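Local structure of L-glyceraldehyde 3-phosphate reductase (Clostridium beijerinckii, 6HG6) at residues A152-V157 / L185-V190; F199-E204 / M324-S329. The protein is an NADPH-binding aldo-keto reductase that probably reduces aldehydes, furfural among them, and so detoxifies them. All blocks are in the same frame, centred on the assembly; numbering follows the deposited sequence. Where two conformers were deposited one is given.

Contact 1 of 2, residues A152-V157 / L185-V190; sequences ALDTAV and LKCPFV
The backbones of 152-157, near the end of helix 146-158, and of the segment 185-190, which leads into barrel strand 189-195, come nearest at D154 and C187, whose CA atoms lie 5.6 Å apart. In this (beta/alpha)8 TIM barrel, 185-190 is the turn that carries the chain from helix 172-184 back to the next parallel strand, so the contact sets helix 146-158 against the turn between helix 172-184 and strand 189-195. K186 leaves the preceding helix with positive phi (56°) in a Schellman motif, and C187 and P188 follow in extended conformation.

D154 supplies the polar half. Its CG stands anti to the backbone N (chi1 178°), which carries the carboxylate across to L185 and C187. There the carboxylate carbon CG meets L185 CB at 3.9 Å, while D154 CB touches the CD1 branch of the same leucine, the two side chains crossing at a slant. Water 1 bridges the segments, donating to D154 OD2 at 2.6 Å and to L185 O at 2.8 Å. The other oxygen, OD1, forms a salt bridge with K158, which also bonds to K186 O; that lysine thus ties the aspartate to the turn from within its own helix.

The apolar half lies one helical turn on, where V157 meets C187 and P188 with a different methyl for each. CG1 reaches the proline ring at CD, 4.0 Å away. Strand 162-168 adjoins this side, with A165 against L153 and Y164 against P188. The thiol of C187, also turned anti to its backbone N (chi1 -177°), rests against two helix residues a turn apart: SG lies 3.7 Å from D154 CA and 3.8 Å from V157 CG2.

Contact 2 of 2, residues F199-E204 / M324-S329; sequences FDRTIE and MIDEIS. With EDO (1,2-ethanediol), chain H.
F199 lays the CE1 corner of its ring against the backbone of S329, with CE1 4.2 Å from S329 CA. The contact joins the segment that follows barrel strand 189-195 to the last turn of the C-terminal helix 319-329, outside the closed beta barrel of this aldo-keto reductase fold. The ring approaches S329 obliquely and also makes a cation-pi contact with K260 of helix 258-273.

The polar link is a salt-bridge network of R201, E204 and D326. R201 presents the end of its guanidinium: NH1 and NH2 both bond to D326 OD1, at 2.8 and 3.0 Å. Both nitrogens come from the same face of the carboxylate, whose plane is turned 50° from that of the guanidinium. NH1 arrives on the anti side of OD1, whereas NH2 lies farther above the carboxylate plane. OD1 nevertheless stays almost exactly in the guanidinium plane.

A bend at chi2 (-51°) directs the arginine chain toward the helix, and bonds at other edges fix the head's rotation. NH2 gives a second, straighter bond to the syn lone pair of E204 OE1, with an N-H...O angle of 165°, and NE bonds to I198 O. The two carboxylates sharing this cation would otherwise probably disfavour each other's charge. Water 2 donates to D326 OD2 at 2.7 Å and accepts only a weak bond from R201 NH2, while W285 of helix 278-286 packs against both R201 and E204.

S329 CB approaches the guanidinium obliquely. In one of its two conformers the serine hydroxyl turns back into its own helix and donates to I325 O, a carbonyl that also accepts from S329 N at 3.0 Å.

Both contacts are partly buried and lie on the outer shell of the barrel, with centres 33 Å apart and nearest atoms about 13 Å apart. They flank the same strand, 189-195: contact 1 includes its entrance, contact 2 the segment beyond its exit. Contact 1 joins helix 146-158 to the turn before strand 189-195 through apolar touches and one bridging water, its aspartate having its salt-bridge lysine on the same helix. Contact 2 spans 119 intervening residues to reach the C-terminal helix, and there the ion pair itself crosses between the segments. The side chain of F199 is about 10 Å from NADPH, that of L153 in contact 1 about 13 Å.

Contact 1 of 2, residues A152-V157 / L185-V190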
ATOM      1  N   ALA A 152      -6.673   9.636 -18.300  1.00 17.84           N
ATOM      2  CA  ALA A 152      -5.388  10.189 -17.841  1.00 17.20           C
ATOM      3  C   ALA A 152      -4.466   9.036 -17.442  1.00 16.03           C
ATOM      4  O   ALA A 152      -3.289   9.058 -17.828  1.00 14.93           O
ATOM      5  CB  ALA A 152      -5.607  11.189 -16.708  1.00 17.66           C
ATOM      6  N   LEU A 153      -4.958   8.032 -16.697  1.00 16.13           N
ATOM      7  CA  LEU A 153      -4.117   6.861 -16.346  1.00 15.85           C
ATOM      8  C   LEU A 153      -3.700   6.164 -17.648  1.00 15.81           C
ATOM      9  O   LEU A 153      -2.536   5.723 -17.796  1.00 16.08           O
ATOM     10  CB  LEU A 153      -4.888   5.910 -15.443  1.00 16.03           C
ATOM     11  CG  LEU A 153      -5.315   6.444 -14.082  1.00 16.46           C
ATOM     12  CD1 LEU A 153      -5.895   5.337 -13.232  1.00 17.58           C
ATOM     13  CD2 LEU A 153      -4.145   7.055 -13.371  1.00 16.58           C
ATOM     14  N   ASP A 154      -4.631   6.026 -18.579  1.00 16.76           N
ATOM     15  CA  ASP A 154      -4.344   5.367 -19.868  1.00 16.97           C
ATOM     16  C   ASP A 154      -3.242   6.142 -20.624  1.00 16.00           C
ATOM     17  O   ASP A 154      -2.318   5.526 -21.162  1.00 14.97           O
ATOM     18  CB  ASP A 154      -5.597   5.238 -20.704  1.00 18.99           C
ATOM     19  CG  ASP A 154      -5.332   4.612 -22.069  1.00 20.67           C
ATOM     20  OD1 ASP A 154      -4.851   3.432 -22.083  1.00 20.79           O
ATOM     21  OD2 ASP A 154      -5.566   5.312 -23.094  1.00 21.73           O
ATOM     22  N   THR A 155      -3.314   7.464 -20.650  1.00 15.96           N
ATOM     23  CA  THR A 155      -2.283   8.285 -21.295  1.00 15.59           C
ATOM     24  C   THR A 155      -0.933   8.017 -20.616  1.00 15.14           C
ATOM     25  O   THR A 155       0.054   7.870 -21.335  1.00 15.18           O
ATOM     26  CB  THR A 155      -2.655   9.761 -21.251  1.00 15.61           C
ATOM     27  OG1 THR A 155      -3.839   9.903 -22.049  1.00 16.48           O
ATOM     28  CG2 THR A 155      -1.523  10.623 -21.738  1.00 15.81           C
ATOM     29  N   ALA A 156      -0.893   7.941 -19.294  1.00 14.58           N
ATOM     30  CA  ALA A 156       0.331   7.623 -18.535  1.00 14.54           C
ATOM     31  C   ALA A 156       0.932   6.285 -19.005  1.00 15.08           C
ATOM     32  O   ALA A 156       2.145   6.232 -19.332  1.00 15.21           O
ATOM     33  CB  ALA A 156       0.038   7.590 -17.069  1.00 14.90           C
ATOM     34  N   VAL A 157       0.115   5.239 -19.110  1.00 15.24           N
ATOM     35  CA  VAL A 157       0.603   3.916 -19.554  1.00 15.42           C
ATOM     36  C   VAL A 157       1.009   3.975 -21.022  1.00 16.30           C
ATOM     37  O   VAL A 157       2.099   3.516 -21.377  1.00 16.98           O
ATOM     38  CB  VAL A 157      -0.465   2.846 -19.286  1.00 15.64           C
ATOM     39  CG1 VAL A 157      -0.101   1.571 -19.981  1.00 16.95           C
ATOM     40  CG2 VAL A 157      -0.719   2.672 -17.797  1.00 15.79           C
ATOM     41  N   LEU A 185     -10.348   1.044 -23.034  1.00 25.17           N
ATOM     42  CA  LEU A 185      -9.125   1.749 -23.457  1.00 24.33           C
ATOM     43  C   LEU A 185      -7.966   0.765 -23.631  1.00 24.00           C
ATOM     44  O   LEU A 185      -6.924   1.223 -24.071  1.00 22.26           O
ATOM     45  CB  LEU A 185      -8.782   2.794 -22.399  1.00 23.11           C
ATOM     46  CG  LEU A 185      -9.803   3.908 -22.270  1.00 23.74           C
ATOM     47  CD1 LEU A 185      -9.506   4.732 -21.024  1.00 22.47           C
ATOM     48  CD2 LEU A 185      -9.823   4.774 -23.512  1.00 25.08           C
ATOM     49  N   LYS A 186      -8.144  -0.513 -23.265  1.00 24.55           N
ATOM     50  CA  LYS A 186      -7.088  -1.556 -23.342  1.00 25.59           C
ATOM     51  C   LYS A 186      -5.878  -1.092 -22.552  1.00 23.42           C
ATOM     52  O   LYS A 186      -4.756  -1.054 -23.076  1.00 22.34           O
ATOM     53  CB  LYS A 186      -6.734  -1.862 -24.801  1.00 28.83           C
ATOM     54  CG  LYS A 186      -7.861  -2.497 -25.575  1.00 32.50           C
ATOM     55  CD  LYS A 186      -7.358  -3.092 -26.855  1.00 37.20           C
ATOM     56  CE  LYS A 186      -8.253  -4.189 -27.360  1.00 42.15           C
ATOM     57  NZ  LYS A 186      -9.590  -3.658 -27.680  1.00 45.33           N
ATOM     58  N   CYS A 187      -6.138  -0.664 -21.326  1.00 21.75           N
ATOM     59  CA  CYS A 187      -5.133  -0.185 -20.380  1.00 21.54           C
ATOM     60  C   CYS A 187      -4.995  -1.185 -19.256  1.00 22.28           C
ATOM     61  O   CYS A 187      -5.980  -1.446 -18.552  1.00 21.51           O
ATOM     62  CB  CYS A 187      -5.540   1.150 -19.798  1.00 21.27           C
ATOM     63  SG  CYS A 187      -4.282   1.831 -18.698  1.00 21.30           S
ATOM     64  N   PRO A 188      -3.791  -1.763 -19.057  1.00 21.90           N
ATOM     65  CA  PRO A 188      -3.561  -2.658 -17.919  1.00 21.21           C
ATOM     66  C   PRO A 188      -3.976  -1.985 -16.611  1.00 20.63           C
ATOM     67  O   PRO A 188      -3.490  -0.933 -16.284  1.00 20.71           O
ATOM     68  CB  PRO A 188      -2.051  -2.916 -17.927  1.00 21.09           C
ATOM     69  CG  PRO A 188      -1.640  -2.666 -19.392  1.00 21.86           C
ATOM     70  CD  PRO A 188      -2.597  -1.611 -19.906  1.00 22.08           C
ATOM     71  N   PHE A 189      -4.842  -2.642 -15.869  1.00 19.60           N
ATOM     72  CA  PHE A 189      -5.406  -2.135 -14.607  1.00 19.75           C
ATOM     73  C   PHE A 189      -5.428  -3.355 -13.686  1.00 19.93           C
ATOM     74  O   PHE A 189      -6.162  -4.283 -13.992  1.00 21.10           O
ATOM     75  CB  PHE A 189      -6.792  -1.530 -14.845  1.00 21.26           C
ATOM     76  CG  PHE A 189      -7.550  -1.313 -13.560  1.00 21.41           C
ATOM     77  CD1 PHE A 189      -6.904  -0.856 -12.429  1.00 22.17           C
ATOM     78  CD2 PHE A 189      -8.898  -1.583 -13.463  1.00 23.50           C
ATOM     79  CE1 PHE A 189      -7.580  -0.737 -11.212  1.00 21.89           C
ATOM     80  CE2 PHE A 189      -9.594  -1.414 -12.269  1.00 23.34           C
ATOM     81  CZ  PHE A 189      -8.928  -1.012 -11.137  1.00 23.58           C
ATOM     82  N   VAL A 190      -4.612  -3.372 -12.658  1.00 18.72           N
ATOM     83  CA  VAL A 190      -4.458  -4.653 -11.934  1.00 20.23           C
ATOM     84  C   VAL A 190      -4.635  -4.505 -10.435  1.00 19.61           C
ATOM     85  O   VAL A 190      -4.597  -5.581  -9.761  1.00 20.05           O
ATOM     86  CB  VAL A 190      -3.081  -5.276 -12.255  1.00 20.66           C
ATOM     87  CG1 VAL A 190      -2.924  -5.576 -13.745  1.00 22.15           C
ATOM     88  CG2 VAL A 190      -1.965  -4.404 -11.715  1.00 20.44           C
TER
HETATM   89  O   HOH W   1      -6.314   3.772 -25.061  1.00 23.87           O

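Contact 2 of 2, residues F199-E204 / M324-S329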
ATOM      1  N   PHE A 199     -10.111  -3.185  12.534  1.00 33.36           N
ATOM      2  CA  PHE A 199     -10.998  -2.075  12.988  1.00 35.30           C
ATOM      3  C   PHE A 199     -11.630  -1.282  11.830  1.00 35.49           C
ATOM      4  O   PHE A 199     -12.529  -0.443  12.103  1.00 38.79           O
ATOM      5  CB  PHE A 199     -10.244  -1.141  13.930  1.00 35.85           C
ATOM      6  CG  PHE A 199     -10.027  -1.713  15.301  1.00 37.07           C
ATOM      7  CD1 PHE A 199     -11.074  -2.280  15.997  1.00 39.01           C
ATOM      8  CD2 PHE A 199      -8.769  -1.710  15.875  1.00 37.25           C
ATOM      9  CE1 PHE A 199     -10.883  -2.801  17.266  1.00 40.78           C
ATOM     10  CE2 PHE A 199      -8.575  -2.228  17.149  1.00 39.23           C
ATOM     11  CZ  PHE A 199      -9.622  -2.812  17.822  1.00 40.86           C
ATOM     12  N   ASP A 200     -11.268  -1.547  10.587  1.00 34.16           N
ATOM     13  CA  ASP A 200     -11.857  -0.826   9.439  1.00 33.37           C
ATOM     14  C   ASP A 200     -12.290  -1.835   8.380  1.00 31.98           C
ATOM     15  O   ASP A 200     -11.446  -2.274   7.585  1.00 29.35           O
ATOM     16  CB  ASP A 200     -10.898   0.227   8.895  1.00 33.23           C
ATOM     17  CG  ASP A 200     -11.568   1.101   7.862  1.00 34.51           C
ATOM     18  OD1 ASP A 200     -12.684   0.761   7.425  1.00 35.36           O
ATOM     19  OD2 ASP A 200     -10.971   2.122   7.513  1.00 35.87           O
ATOM     20  N   ARG A 201     -13.584  -2.129   8.357  1.00 32.41           N
ATOM     21  CA  ARG A 201     -14.174  -3.136   7.446  1.00 32.17           C
ATOM     22  C   ARG A 201     -14.806  -2.473   6.230  1.00 31.11           C
ATOM     23  O   ARG A 201     -15.671  -3.114   5.597  1.00 31.56           O
ATOM     24  CB  ARG A 201     -15.220  -3.931   8.226  1.00 33.95           C
ATOM     25  CG  ARG A 201     -14.679  -4.564   9.496  1.00 34.84           C
ATOM     26  CD  ARG A 201     -13.406  -5.383   9.299  1.00 33.72           C
ATOM     27  NE  ARG A 201     -13.113  -6.137  10.517  1.00 34.66           N
ATOM     28  CZ  ARG A 201     -13.554  -7.361  10.820  1.00 36.05           C
ATOM     29  NH1 ARG A 201     -13.221  -7.890  11.980  1.00 37.23           N
ATOM     30  NH2 ARG A 201     -14.324  -8.055   9.999  1.00 36.17           N
ATOM     31  N   THR A 202     -14.466  -1.218   5.934  1.00 30.11           N
ATOM     32  CA  THR A 202     -15.085  -0.468   4.822  1.00 29.72           C
ATOM     33  C   THR A 202     -15.146  -1.317   3.547  1.00 29.09           C
ATOM     34  O   THR A 202     -16.247  -1.389   2.957  1.00 30.34           O
ATOM     35  CB  THR A 202     -14.372   0.862   4.545  1.00 28.89           C
ATOM     36  OG1 THR A 202     -14.505   1.623   5.735  1.00 30.18           O
ATOM     37  CG2 THR A 202     -14.978   1.630   3.380  1.00 28.87           C
ATOM     38  N   ILE A 203     -14.060  -1.971   3.157  1.00 27.67           N
ATOM     39  CA  ILE A 203     -14.019  -2.702   1.848  1.00 27.19           C
ATOM     40  C   ILE A 203     -14.899  -3.967   1.907  1.00 28.21           C
ATOM     41  O   ILE A 203     -15.177  -4.530   0.834  1.00 27.88           O
ATOM     42  CB  ILE A 203     -12.575  -3.009   1.378  1.00 25.78           C
ATOM     43  CG1 ILE A 203     -11.862  -4.042   2.253  1.00 26.51           C
ATOM     44  CG2 ILE A 203     -11.745  -1.741   1.234  1.00 25.32           C
ATOM     45  CD1 ILE A 203     -10.584  -4.554   1.622  1.00 25.55           C
ATOM     46  N   GLU A 204     -15.308  -4.413   3.095  1.00 29.04           N
ATOM     47  CA  GLU A 204     -16.211  -5.586   3.251  1.00 30.89           C
ATOM     48  C   GLU A 204     -17.658  -5.111   3.035  1.00 32.30           C
ATOM     49  O   GLU A 204     -18.524  -5.970   2.791  1.00 33.42           O
ATOM     50  CB  GLU A 204     -16.043  -6.221   4.637  1.00 32.18           C
ATOM     51  CG  GLU A 204     -14.679  -6.842   4.910  1.00 31.45           C
ATOM     52  CD  GLU A 204     -14.471  -7.439   6.305  1.00 33.09           C
ATOM     53  OE1 GLU A 204     -15.396  -7.344   7.154  1.00 35.27           O
ATOM     54  OE2 GLU A 204     -13.396  -8.019   6.561  1.00 32.48           O
ATOM     55  N   MET A 324     -14.218 -14.712  16.890  1.00 46.64           N
ATOM     56  CA  MET A 324     -13.865 -13.945  18.108  1.00 47.82           C
ATOM     57  C   MET A 324     -13.376 -12.549  17.700  1.00 45.71           C
ATOM     58  O   MET A 324     -13.770 -11.549  18.323  1.00 45.35           O
ATOM     59  CB  MET A 324     -12.776 -14.658  18.905  1.00 49.44           C
ATOM     60  CG  MET A 324     -13.333 -15.869  19.618  1.00 52.92           C
ATOM     61  SD  MET A 324     -11.740 -16.769  20.326  1.00 57.28           S
ATOM     62  CE  MET A 324     -11.828 -15.556  21.917  1.00 57.14           C
ATOM     63  N   ILE A 325     -12.539 -12.495  16.673  1.00 43.27           N
ATOM     64  CA  ILE A 325     -11.971 -11.207  16.195  1.00 42.08           C
ATOM     65  C   ILE A 325     -13.117 -10.301  15.696  1.00 42.76           C
ATOM     66  O   ILE A 325     -13.045  -9.039  15.778  1.00 43.34           O
ATOM     67  CB  ILE A 325     -10.919 -11.439  15.107  1.00 39.71           C
ATOM     68  CG1 ILE A 325      -9.650 -12.026  15.722  1.00 39.96           C
ATOM     69  CG2 ILE A 325     -10.660 -10.137  14.394  1.00 37.90           C
ATOM     70  CD1 ILE A 325      -8.672 -12.553  14.700  1.00 38.40           C
ATOM     71  N   ASP A 326     -14.069 -10.910  14.981  1.00 43.90           N
ATOM     72  CA  ASP A 326     -15.261 -10.167  14.503  1.00 45.31           C
ATOM     73  C   ASP A 326     -16.128  -9.703  15.685  1.00 48.19           C
ATOM     74  O   ASP A 326     -16.496  -8.510  15.747  1.00 47.36           O
ATOM     75  CB  ASP A 326     -16.098 -11.022  13.565  1.00 46.01           C
ATOM     76  CG  ASP A 326     -15.487 -11.130  12.179  1.00 44.50           C
ATOM     77  OD1 ASP A 326     -14.416 -10.425  11.890  1.00 42.74           O
ATOM     78  OD2 ASP A 326     -16.089 -11.879  11.370  1.00 45.69           O
ATOM     79  N   GLU A 327     -16.414 -10.569  16.634  1.00 50.88           N
ATOM     80  CA  GLU A 327     -17.315 -10.151  17.731  1.00 54.76           C
ATOM     81  C   GLU A 327     -16.637  -9.018  18.536  1.00 54.48           C
ATOM     82  O   GLU A 327     -17.393  -8.053  18.997  1.00 57.86           O
ATOM     83  CB  GLU A 327     -17.746 -11.378  18.539  1.00 58.28           C
ATOM     84  CG  GLU A 327     -18.901 -11.076  19.481  1.00 62.86           C
ATOM     85  CD  GLU A 327     -18.500 -10.464  20.808  1.00 66.48           C
ATOM     86  OE1 GLU A 327     -19.441 -10.111  21.610  1.00 72.10           O
ATOM     87  OE2 GLU A 327     -17.253 -10.404  21.079  1.00 68.42           O
ATOM     88  N   ILE A 328     -15.290  -9.113  18.701  1.00 53.03           N
ATOM     89  CA  ILE A 328     -14.485  -8.174  19.538  1.00 53.57           C
ATOM     90  C   ILE A 328     -14.359  -6.825  18.826  1.00 52.54           C
ATOM     91  O   ILE A 328     -14.464  -5.799  19.496  1.00 53.00           O
ATOM     92  CB  ILE A 328     -13.084  -8.738  19.869  1.00 53.30           C
ATOM     93  CG1 ILE A 328     -13.108  -9.933  20.825  1.00 56.52           C
ATOM     94  CG2 ILE A 328     -12.190  -7.645  20.422  1.00 52.93           C
ATOM     95  CD1 ILE A 328     -11.765 -10.651  20.918  1.00 56.11           C
ATOM     96  N   SER A 329     -14.125  -6.847  17.511  0.50 50.69           N
ATOM     97  CA  SER A 329     -13.925  -5.655  16.642  0.50 49.98           C
ATOM     98  C   SER A 329     -15.248  -4.953  16.355  0.50 51.76           C
ATOM     99  O   SER A 329     -15.207  -3.782  15.976  0.50 50.73           O
ATOM    100  CB  SER A 329     -13.273  -6.045  15.346  0.50 47.29           C
ATOM    101  OG  SER A 329     -12.004  -6.612  15.604  0.50 46.88           O
TER
HETATM  102  C1  EDO H 407     -20.570  -6.664  -1.198  1.00 47.96           C
HETATM  103  O1  EDO H 407     -20.938  -6.485  -2.564  1.00 50.76           O
HETATM  104  C2  EDO H 407     -20.813  -5.446  -0.379  1.00 46.29           C
HETATM  105  O2  EDO H 407     -19.721  -5.120   0.462  1.00 38.72           O
HETATM  106  O   HOH W   2     -15.758 -10.750   8.948  1.00 42.19           O